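Local coordinates for protein catalase (Exiguobacterium oxidotolerans, PDB 2J2M) that probably breaks down hydrogen peroxide to water and oxygen, as a tetrameric heme catalase, at residues A242-D245 with T246-I250; P187-Y190 with R191-R194. All coordinates share one frame; numbering follows the deposited sequence.

Contact 1 of 2, residues A242-D245 with T246-I250; sequences ASND and TFQAI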
# COMPACT_ATOMS: atom_id res chain seq x y z
N ALA A 242 -0.97 -20.32 25.62
CA ALA A 242 0.34 -20.81 25.19
C ALA A 242 1.35 -19.68 25.21
O ALA A 242 2.46 -19.85 25.71
CB ALA A 242 0.26 -21.48 23.84
N SER A 243 0.93 -18.52 24.70
CA SER A 243 1.74 -17.29 24.71
C SER A 243 2.10 -16.89 26.15
O SER A 243 3.27 -16.69 26.46
CB SER A 243 0.99 -16.13 24.03
OG SER A 243 1.03 -16.28 22.62
N ASN A 244 1.07 -16.75 26.98
CA ASN A 244 1.21 -16.51 28.41
C ASN A 244 2.24 -17.42 29.09
O ASN A 244 3.17 -16.93 29.73
CB ASN A 244 -0.15 -16.70 29.08
CG ASN A 244 -0.27 -15.95 30.39
OD1 ASN A 244 0.64 -15.21 30.79
ND2 ASN A 244 -1.42 -16.12 31.07
N ASP A 245 2.07 -18.74 28.93
CA ASP A 245 2.92 -19.75 29.56
C ASP A 245 4.37 -19.67 29.07
O ASP A 245 5.30 -19.77 29.87
CB ASP A 245 2.35 -21.17 29.35
CG ASP A 245 3.33 -22.28 29.74
OD1 ASP A 245 3.51 -22.54 30.93
OD2 ASP A 245 3.95 -22.90 28.84
N THR A 246 4.56 -19.50 27.75
CA THR A 246 5.91 -19.40 27.17
C THR A 246 6.59 -18.08 27.54
O THR A 246 7.82 -18.04 27.77
CB THR A 246 5.93 -19.58 25.61
OG1 THR A 246 5.08 -20.66 25.23
CG2 THR A 246 7.33 -19.90 25.13
N PHE A 247 5.81 -17.00 27.56
CA PHE A 247 6.35 -15.73 28.04
C PHE A 247 6.80 -15.78 29.51
O PHE A 247 7.89 -15.30 29.83
CB PHE A 247 5.38 -14.56 27.84
CG PHE A 247 6.01 -13.22 28.09
CD1 PHE A 247 6.16 -12.74 29.40
CD2 PHE A 247 6.46 -12.45 27.04
CE1 PHE A 247 6.76 -11.51 29.64
CE2 PHE A 247 7.04 -11.21 27.28
CZ PHE A 247 7.20 -10.75 28.58
N GLN A 248 5.97 -16.34 30.39
CA GLN A 248 6.30 -16.44 31.82
C GLN A 248 7.53 -17.33 32.10
O GLN A 248 8.40 -16.95 32.88
CB GLN A 248 5.09 -16.94 32.63
CG GLN A 248 3.94 -15.91 32.78
CD GLN A 248 4.45 -14.51 33.14
OE1 GLN A 248 4.23 -13.54 32.39
NE2 GLN A 248 5.16 -14.41 34.27
N ALA A 249 7.59 -18.49 31.46
CA ALA A 249 8.74 -19.39 31.56
C ALA A 249 10.07 -18.72 31.23
O ALA A 249 11.05 -18.94 31.91
CB ALA A 249 8.54 -20.61 30.67
N ILE A 250 10.10 -17.90 30.18
CA ILE A 250 11.34 -17.20 29.82
C ILE A 250 11.65 -16.09 30.84
O ILE A 250 12.81 -15.89 31.23
CB ILE A 250 11.31 -16.62 28.38
CG1 ILE A 250 11.30 -17.76 27.35
CG2 ILE A 250 12.52 -15.73 28.13
CD1 ILE A 250 10.81 -17.37 25.97
O HOH W 1 2.35 -13.31 30.12

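Contact 2 of 2, residues P187-Y190 with R191-R194; sequences PASY and RKMR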
# COMPACT_ATOMS: atom_id res chain seq x y z
N PRO A 187 -1.42 -29.03 21.38
CA PRO A 187 -0.36 -28.94 22.38
C PRO A 187 -0.76 -28.10 23.60
O PRO A 187 -1.56 -27.17 23.47
CB PRO A 187 0.79 -28.25 21.61
CG PRO A 187 0.57 -28.66 20.21
CD PRO A 187 -0.94 -28.64 20.04
N ALA A 188 -0.22 -28.44 24.77
CA ALA A 188 -0.51 -27.72 26.01
C ALA A 188 0.18 -26.35 26.03
O ALA A 188 -0.30 -25.39 26.67
CB ALA A 188 -0.11 -28.56 27.25
N SER A 189 1.33 -26.29 25.37
CA SER A 189 1.91 -25.03 24.98
C SER A 189 3.03 -25.17 23.95
O SER A 189 3.48 -26.28 23.60
CB SER A 189 2.38 -24.21 26.18
OG SER A 189 3.34 -24.93 26.90
N TYR A 190 3.44 -24.00 23.47
CA TYR A 190 4.55 -23.86 22.55
C TYR A 190 5.85 -24.53 23.03
O TYR A 190 6.58 -25.09 22.21
CB TYR A 190 4.76 -22.38 22.26
CG TYR A 190 3.56 -21.73 21.57
CD1 TYR A 190 2.84 -22.41 20.61
CD2 TYR A 190 3.16 -20.42 21.89
CE1 TYR A 190 1.74 -21.81 19.97
CE2 TYR A 190 2.07 -19.82 21.26
CZ TYR A 190 1.37 -20.52 20.29
OH TYR A 190 0.30 -19.95 19.67
N ARG A 191 6.10 -24.49 24.34
CA ARG A 191 7.34 -25.03 24.90
C ARG A 191 7.24 -26.54 25.13
O ARG A 191 8.25 -27.23 25.37
CB ARG A 191 7.75 -24.28 26.17
CG ARG A 191 6.82 -24.46 27.35
CD ARG A 191 6.91 -23.30 28.34
NE ARG A 191 7.82 -23.64 29.42
CZ ARG A 191 7.45 -24.08 30.62
NH1 ARG A 191 6.17 -24.19 30.94
NH2 ARG A 191 8.39 -24.37 31.51
N LYS A 192 6.02 -27.06 25.02
CA LYS A 192 5.79 -28.49 25.22
C LYS A 192 5.37 -29.20 23.94
O LYS A 192 4.48 -30.04 23.95
CB LYS A 192 4.78 -28.71 26.34
CG LYS A 192 5.25 -28.11 27.65
CD LYS A 192 4.40 -28.56 28.82
CE LYS A 192 4.84 -27.81 30.08
NZ LYS A 192 3.91 -28.10 31.20
N MET A 193 6.04 -28.87 22.85
CA MET A 193 5.78 -29.46 21.55
C MET A 193 7.08 -29.66 20.78
O MET A 193 8.10 -29.01 21.05
CB MET A 193 4.85 -28.57 20.73
CG MET A 193 5.54 -27.39 20.06
SD MET A 193 4.32 -26.28 19.35
CE MET A 193 5.41 -25.03 18.58
N ARG A 194 7.01 -30.54 19.80
CA ARG A 194 8.16 -30.83 18.95
C ARG A 194 8.13 -29.96 17.70
O ARG A 194 7.19 -29.16 17.50
CB ARG A 194 8.18 -32.34 18.59
CG ARG A 194 6.81 -32.91 18.15
CD ARG A 194 6.97 -34.05 17.17
NE ARG A 194 5.71 -34.76 16.96
CZ ARG A 194 5.56 -35.86 16.22
NH1 ARG A 194 4.36 -36.44 16.13
NH2 ARG A 194 6.61 -36.39 15.58

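Contact 1 of 2, residues A242-D245 with T246-I250
In helix 241-251 of the catalase domain, four successive i to i+4 backbone bonds tie A242-D245 to T246-A249. A242 O is gripped twice by T246: its backbone N arrives at 2.9 Å and its hydroxyl OG1 donates at 2.8 Å, from opposite faces of the carbonyl plane. The hydroxyl can do this because OG1 lies beside the backbone N, anti to the carbonyl carbon (chi1 -43°), folding back over the preceding turn. F247 N bonds to S243 O at 2.8 Å, and Q248 N and A249 N continue the ladder to N244 O and D245 O. A water bridges N244 and the exposed Q248, giving one hydrogen to N244 OD1 at 2.6 Å and the other to Q248 OE1 at 3.0 Å. It joins two amides whose planes stand 76° apart, while N244 OD1 lies 3.9 Å from Q248 CG. F60 of strand 59-68 packs against S243, T246 and F247; S243 OG bonds to E105. T155 and I157 of a second subunit pack on F247 and N244. Such a threonine hydroxyl, returned to the carbonyl four residues back, is a common feature of alpha helices, here added to the i to i+4 backbone bond.

Contact 2 of 2, residues P187-Y190 with R191-R194
K192 N donates to S189 O at 3.0 Å, closing a tight turn through Y190 and R191. The bond is bent, with an N-H...O angle of 144°, and the N lies above the carbonyl plane. S189 OG lies beside two aliphatic stems, R191 CG at 3.5 Å and K192 CG at 3.8 Å, while its hydrogen-bond partner is D245 on helix 241-251. M193 doubles back beside Y190: with CG between the backbone N and the carbonyl carbon (chi1 80°), its extended chain runs alongside the tyrosine and points the same way. M193 CG comes to 3.3 Å from Y190 O, and the terminal CE meets ring atom CD1 of Y190 obliquely at 4.2 Å. M193 CB also touches P187 CB, 4.2 Å away. F94 of strand 87-95 packs on both Y190 and M193, and the phenol OH of Y190 bonds to E105. With an alanine in place of M193, a gap is likely to open beside the Y190 ring and F94, where the thioether had lain. The M193 side chain lies about 8 Å from the heme, and the 189-192 backbone before it is characteristic of a type I beta turn, here in a buried loop.

From the N terminus, contact 2 comes first: it closes the turn 189-192 within the loop from helix 174-180 to strand 195-196. The chain then passes through strands 201-204 and 210-219 and helix 228-237 before contact 1 joins successive turns of helix 241-251. The two are in series, neither nested nor crossed, yet their centres lie 11 Å apart. Both oxygens of D245 hold the turn, OD1 by a 3.1 Å salt bridge to R191 NH1 and OD2 by a hydrogen bond with S189 OG, and E105 bonds a hydroxyl from each contact. A249 packs on R191 and T246 on Y190. R191 also pairs with D254, just past the helix.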